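Local coordinates for protein endoglucanase (PDB 1WC2) that hydrolyses internal beta-1,4-glucosidic linkages of cellulose and related beta-glucans, being active on soluble carboxymethylcellulose, and also has expansin activity, at residues N44-Y56 and L129-M143. Residues are numbered along the deposited sequence; the frame is centred on the assembly and turned at random.
Sequences NAGSFVAAASQMY and LHLDLENGRSQVTGM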
loop_
_atom_site.group_PDB
_atom_site.type_symbol
_atom_site.label_atom_id
_atom_site.label_comp_id
_atom_site.label_asym_id
_atom_site.label_seq_id
_atom_site.Cartn_x
_atom_site.Cartn_y
_atom_site.Cartn_z
ATOM N N ASN A 44 -1.205 -1.505 -14.750
ATOM C CA ASN A 44 -0.919 -0.910 -13.442
ATOM C C ASN A 44 -1.941 0.186 -13.069
ATOM O O ASN A 44 -2.366 0.295 -11.922
ATOM C CB ASN A 44 0.478 -0.247 -13.364
ATOM C CG ASN A 44 1.633 -1.129 -13.828
ATOM O OD1 ASN A 44 1.575 -1.766 -14.877
ATOM N ND2 ASN A 44 2.743 -1.074 -13.093
ATOM N N ALA A 45 -2.297 1.024 -14.039
ATOM C CA ALA A 45 -3.056 2.242 -13.750
ATOM C C ALA A 45 -4.431 1.991 -13.136
ATOM O O ALA A 45 -4.904 2.802 -12.332
ATOM C CB ALA A 45 -3.204 3.102 -15.017
ATOM N N GLY A 46 -5.072 0.881 -13.530
ATOM C CA GLY A 46 -6.417 0.566 -13.106
ATOM C C GLY A 46 -6.461 -0.521 -12.044
ATOM O O GLY A 46 -7.546 -0.913 -11.632
ATOM N N SER A 47 -5.303 -1.013 -11.585
ATOM C CA SER A 47 -5.252 -2.090 -10.583
ATOM C C SER A 47 -5.209 -1.564 -9.153
ATOM O O SER A 47 -4.949 -0.379 -8.919
ATOM C CB SER A 47 -4.010 -2.946 -10.812
ATOM O OG SER A 47 -4.159 -3.737 -11.978
ATOM N N PHE A 48 -5.494 -2.461 -8.204
ATOM C CA PHE A 48 -5.280 -2.222 -6.785
ATOM C C PHE A 48 -3.801 -2.521 -6.485
ATOM O O PHE A 48 -3.401 -3.667 -6.230
ATOM C CB PHE A 48 -6.228 -3.073 -5.930
ATOM C CG PHE A 48 -7.678 -2.597 -5.932
ATOM C CD1 PHE A 48 -8.718 -3.515 -6.023
ATOM C CD2 PHE A 48 -8.000 -1.245 -5.774
ATOM C CE1 PHE A 48 -10.057 -3.093 -5.995
ATOM C CE2 PHE A 48 -9.338 -0.832 -5.744
ATOM C CZ PHE A 48 -10.359 -1.763 -5.841
ATOM N N VAL A 49 -2.996 -1.461 -6.585
ATOM C CA VAL A 49 -1.565 -1.501 -6.317
ATOM C C VAL A 49 -1.187 -0.388 -5.354
ATOM O O VAL A 49 -1.923 0.589 -5.190
ATOM C CB VAL A 49 -0.726 -1.431 -7.630
ATOM C CG1 VAL A 49 -0.991 -2.676 -8.491
ATOM C CG2 VAL A 49 -0.982 -0.135 -8.412
ATOM N N ALA A 50 -0.023 -0.552 -4.733
ATOM C CA ALA A 50 0.406 0.328 -3.655
ATOM C C ALA A 50 1.905 0.574 -3.663
ATOM O O ALA A 50 2.690 -0.246 -4.136
ATOM C CB ALA A 50 0.010 -0.264 -2.318
ATOM N N ALA A 51 2.287 1.711 -3.094
ATOM C CA ALA A 51 3.662 2.007 -2.724
ATOM C C ALA A 51 3.792 1.810 -1.215
ATOM O O ALA A 51 3.056 2.427 -0.441
ATOM C CB ALA A 51 4.027 3.435 -3.119
ATOM N N ALA A 52 4.708 0.942 -0.785
ATOM C CA ALA A 52 4.907 0.667 0.642
ATOM C C ALA A 52 5.968 1.575 1.259
ATOM O O ALA A 52 7.013 1.830 0.655
ATOM C CB ALA A 52 5.314 -0.792 0.851
ATOM N N SER A 53 5.711 2.022 2.482
ATOM C CA SER A 53 6.672 2.786 3.250
ATOM C C SER A 53 8.031 2.055 3.271
ATOM O O SER A 53 8.097 0.812 3.304
ATOM C CB SER A 53 6.118 3.058 4.660
ATOM O OG SER A 53 5.636 1.878 5.299
ATOM N N GLN A 54 9.116 2.840 3.249
ATOM C CA GLN A 54 10.465 2.332 2.973
ATOM C C GLN A 54 10.858 1.078 3.745
ATOM O O GLN A 54 11.312 0.105 3.140
ATOM C CB GLN A 54 11.510 3.434 3.228
ATOM C CG GLN A 54 12.983 2.940 3.153
ATOM C CD GLN A 54 13.441 2.562 1.736
ATOM O OE1 GLN A 54 13.704 3.450 0.914
ATOM N NE2 GLN A 54 13.550 1.260 1.452
ATOM N N MET A 55 10.762 1.096 5.065
ATOM C CA MET A 55 11.297 -0.046 5.815
ATOM C C MET A 55 10.495 -1.335 5.592
ATOM O O MET A 55 11.052 -2.435 5.695
ATOM C CB MET A 55 11.377 0.274 7.308
ATOM C CG MET A 55 12.601 1.063 7.697
ATOM S SD MET A 55 14.096 0.070 7.506
ATOM C CE MET A 55 13.927 -1.119 8.466
ATOM N N TYR A 56 9.210 -1.216 5.250
ATOM C CA TYR A 56 8.440 -2.385 4.818
ATOM C C TYR A 56 8.773 -2.820 3.386
ATOM O O TYR A 56 8.906 -4.021 3.098
ATOM C CB TYR A 56 6.915 -2.183 4.977
ATOM C CG TYR A 56 6.208 -3.530 4.887
ATOM C CD1 TYR A 56 6.173 -4.386 5.990
ATOM C CD2 TYR A 56 5.664 -4.003 3.689
ATOM C CE1 TYR A 56 5.613 -5.651 5.917
ATOM C CE2 TYR A 56 5.088 -5.281 3.608
ATOM C CZ TYR A 56 5.069 -6.094 4.734
ATOM O OH TYR A 56 4.531 -7.371 4.689
ATOM N N LEU A 129 2.952 0.595 9.570
ATOM C CA LEU A 129 2.972 0.434 8.110
ATOM C C LEU A 129 2.136 1.557 7.491
ATOM O O LEU A 129 1.100 1.940 8.049
ATOM C CB LEU A 129 2.380 -0.933 7.709
ATOM C CG LEU A 129 2.235 -1.213 6.206
ATOM C CD1 LEU A 129 3.587 -1.218 5.500
ATOM C CD2 LEU A 129 1.507 -2.541 5.987
ATOM N N HIS A 130 2.594 2.066 6.342
ATOM C CA HIS A 130 1.818 2.990 5.528
ATOM C C HIS A 130 1.822 2.529 4.074
ATOM O O HIS A 130 2.872 2.142 3.560
ATOM C CB HIS A 130 2.368 4.422 5.612
ATOM C CG HIS A 130 1.560 5.418 4.860
ATOM N ND1 HIS A 130 0.446 6.014 5.413
ATOM C CD2 HIS A 130 1.654 5.869 3.584
ATOM C CE1 HIS A 130 -0.104 6.805 4.505
ATOM N NE2 HIS A 130 0.611 6.740 3.391
ATOM N N LEU A 131 0.655 2.583 3.423
ATOM C CA LEU A 131 0.556 2.302 1.989
ATOM C C LEU A 131 -0.029 3.507 1.255
ATOM O O LEU A 131 -1.090 4.016 1.625
ATOM C CB LEU A 131 -0.328 1.082 1.724
ATOM C CG LEU A 131 0.160 -0.270 2.260
ATOM C CD1 LEU A 131 -0.814 -1.350 1.813
ATOM C CD2 LEU A 131 1.569 -0.643 1.807
ATOM N N ASP A 132 0.669 3.969 0.222
ATOM C CA ASP A 132 0.093 4.903 -0.737
ATOM C C ASP A 132 -0.656 4.040 -1.755
ATOM O O ASP A 132 -0.088 3.096 -2.305
ATOM C CB ASP A 132 1.147 5.780 -1.447
ATOM C CG ASP A 132 1.685 6.943 -0.593
ATOM O OD1 ASP A 132 1.167 7.240 0.499
ATOM O OD2 ASP A 132 2.667 7.612 -0.990
ATOM N N LEU A 133 -1.937 4.327 -1.960
ATOM C CA LEU A 133 -2.794 3.525 -2.828
ATOM C C LEU A 133 -3.019 4.230 -4.163
ATOM O O LEU A 133 -3.512 5.355 -4.202
ATOM C CB LEU A 133 -4.158 3.283 -2.154
ATOM C CG LEU A 133 -4.136 2.768 -0.701
ATOM C CD1 LEU A 133 -5.554 2.614 -0.156
ATOM C CD2 LEU A 133 -3.372 1.473 -0.609
ATOM N N GLU A 134 -2.671 3.568 -5.260
ATOM C CA GLU A 134 -2.901 4.175 -6.565
ATOM C C GLU A 134 -4.386 4.471 -6.788
ATOM O O GLU A 134 -5.234 3.585 -6.637
ATOM C CB GLU A 134 -2.353 3.282 -7.668
ATOM C CG GLU A 134 -2.588 3.812 -9.083
ATOM C CD GLU A 134 -1.984 5.202 -9.361
ATOM O OE1 GLU A 134 -0.813 5.451 -8.977
ATOM O OE2 GLU A 134 -2.675 6.060 -9.958
ATOM N N ASN A 135 -4.685 5.712 -7.191
ATOM C CA ASN A 135 -6.064 6.213 -7.301
ATOM C C ASN A 135 -6.304 7.126 -8.509
ATOM O O ASN A 135 -7.310 7.846 -8.567
ATOM C CB ASN A 135 -6.495 6.932 -6.025
ATOM C CG ASN A 135 -8.008 7.151 -5.963
ATOM O OD1 ASN A 135 -8.785 6.205 -6.146
ATOM N ND2 ASN A 135 -8.429 8.392 -5.720
ATOM N N GLY A 136 -5.395 7.068 -9.472
ATOM C CA GLY A 136 -5.507 7.934 -10.639
ATOM C C GLY A 136 -6.756 7.679 -11.473
ATOM O O GLY A 136 -7.181 8.553 -12.234
ATOM N N ARG A 137 -7.351 6.486 -11.344
ATOM C CA ARG A 137 -8.593 6.139 -12.035
ATOM C C ARG A 137 -9.772 6.004 -11.066
ATOM O O ARG A 137 -10.802 5.423 -11.407
ATOM C CB ARG A 137 -8.379 4.878 -12.885
ATOM C CG ARG A 137 -7.417 5.136 -14.044
ATOM C CD ARG A 137 -7.063 3.914 -14.837
ATOM N NE ARG A 137 -8.201 3.411 -15.612
ATOM C CZ ARG A 137 -8.561 3.837 -16.821
ATOM N NH1 ARG A 137 -7.885 4.792 -17.433
ATOM N NH2 ARG A 137 -9.608 3.291 -17.423
ATOM N N SER A 138 -9.606 6.560 -9.857
ATOM C CA SER A 138 -10.628 6.575 -8.816
ATOM C C SER A 138 -11.034 5.164 -8.368
ATOM O O SER A 138 -12.129 4.964 -7.838
ATOM C CB SER A 138 -11.852 7.414 -9.246
ATOM O OG SER A 138 -11.486 8.766 -9.491
ATOM N N GLN A 139 -10.125 4.204 -8.517
ATOM C CA GLN A 139 -10.431 2.844 -8.069
ATOM C C GLN A 139 -10.648 2.758 -6.549
ATOM O O GLN A 139 -11.402 1.899 -6.064
ATOM C CB GLN A 139 -9.372 1.841 -8.528
ATOM C CG GLN A 139 -7.907 2.147 -8.140
ATOM C CD GLN A 139 -7.148 2.890 -9.245
ATOM O OE1 GLN A 139 -7.510 4.011 -9.618
ATOM N NE2 GLN A 139 -6.114 2.260 -9.779
ATOM N N VAL A 140 -9.977 3.629 -5.797
ATOM C CA VAL A 140 -10.115 3.645 -4.340
ATOM C C VAL A 140 -11.208 4.623 -3.889
ATOM O O VAL A 140 -12.105 4.240 -3.157
ATOM C CB VAL A 140 -8.761 3.901 -3.627
ATOM C CG1 VAL A 140 -8.928 3.877 -2.108
ATOM C CG2 VAL A 140 -7.730 2.853 -4.060
ATOM N N THR A 141 -11.171 5.884 -4.339
ATOM C CA THR A 141 -12.212 6.842 -3.935
ATOM C C THR A 141 -13.598 6.482 -4.489
ATOM O O THR A 141 -14.595 6.865 -3.895
ATOM C CB THR A 141 -11.877 8.277 -4.319
ATOM O OG1 THR A 141 -11.375 8.319 -5.662
ATOM C CG2 THR A 141 -10.771 8.852 -3.421
ATOM N N GLY A 142 -13.667 5.719 -5.583
ATOM C CA GLY A 142 -14.937 5.246 -6.112
ATOM C C GLY A 142 -15.689 4.353 -5.133
ATOM O O GLY A 142 -16.922 4.254 -5.202
ATOM N N MET A 143 -14.944 3.692 -4.229
ATOM C CA MET A 143 -15.521 2.880 -3.153
ATOM C C MET A 143 -15.843 3.683 -1.894
ATOM O O MET A 143 -16.231 3.114 -0.881
ATOM C CB MET A 143 -14.540 1.793 -2.711
ATOM C CG MET A 143 -14.067 0.877 -3.783
ATOM S SD MET A 143 -13.114 -0.523 -3.127
ATOM C CE MET A 143 -11.580 0.257 -2.584
HETATM O O HOH W 1 -4.206 5.440 -12.221
HETATM O O HOH W 2 -4.839 0.927 -5.723
#
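Ala51 and Asp132 form the central hydrogen-bonded pair where strand 49-53 runs antiparallel to strand 129-134, the short axes 4.6 Å apart at closest approach and their directions 152° apart. Both N-H...O bonds of this pair are 2.9 Å, Ala51 N to Asp132 O and Asp132 N to Ala51 O. Glu134 N to Val49 O and Ser53 N to His130 O extend the pairing on either side. At the Ser53 end the side chain joins in: chi1 of 50° tucks OG between the backbone N and the carbonyl carbon, where it accepts His130 N at 3.2 Å. On one face of the sheet the methyls of Ala50 and Ala52 pack against Leu131 and Leu133; farther along, the Leu129 CD1 methyl sits against CB and CG at the root of the Tyr56 ring, 3.5 Å from CB.

These strands belong to the double-psi beta-barrel of glycoside hydrolase family 45. The other face carries Asp132, probably the proton donor; in the conformer described, His130 NE2 donates to Asp132 OD1 in the plane of the imidazole and ND1 bonds Ser18 OG. Glu134 OE1 accepts the backbone N of Asp24, the likely nucleophile, and OE2 bonds His23 and, through a water, Ala45 O.

Beyond the strands, Gln139 NE2 donates to both Ala45 O (2.9 Å) and Ser47 O (3.0 Å), the latter nearly straight and in the amide plane, while OE1 accepts Arg137 N and fixes the amide's rotation. A leucine here would probably leave both carbonyls without this donor and the 44-47 loop less firmly tied to the turn at 135-138. Phe48 turns its ring edge to Gln139 O, 3.4 Å from CE2; Met143 CE packs on Phe48 CZ, with SD oblique to the ring in a Met-aromatic contact.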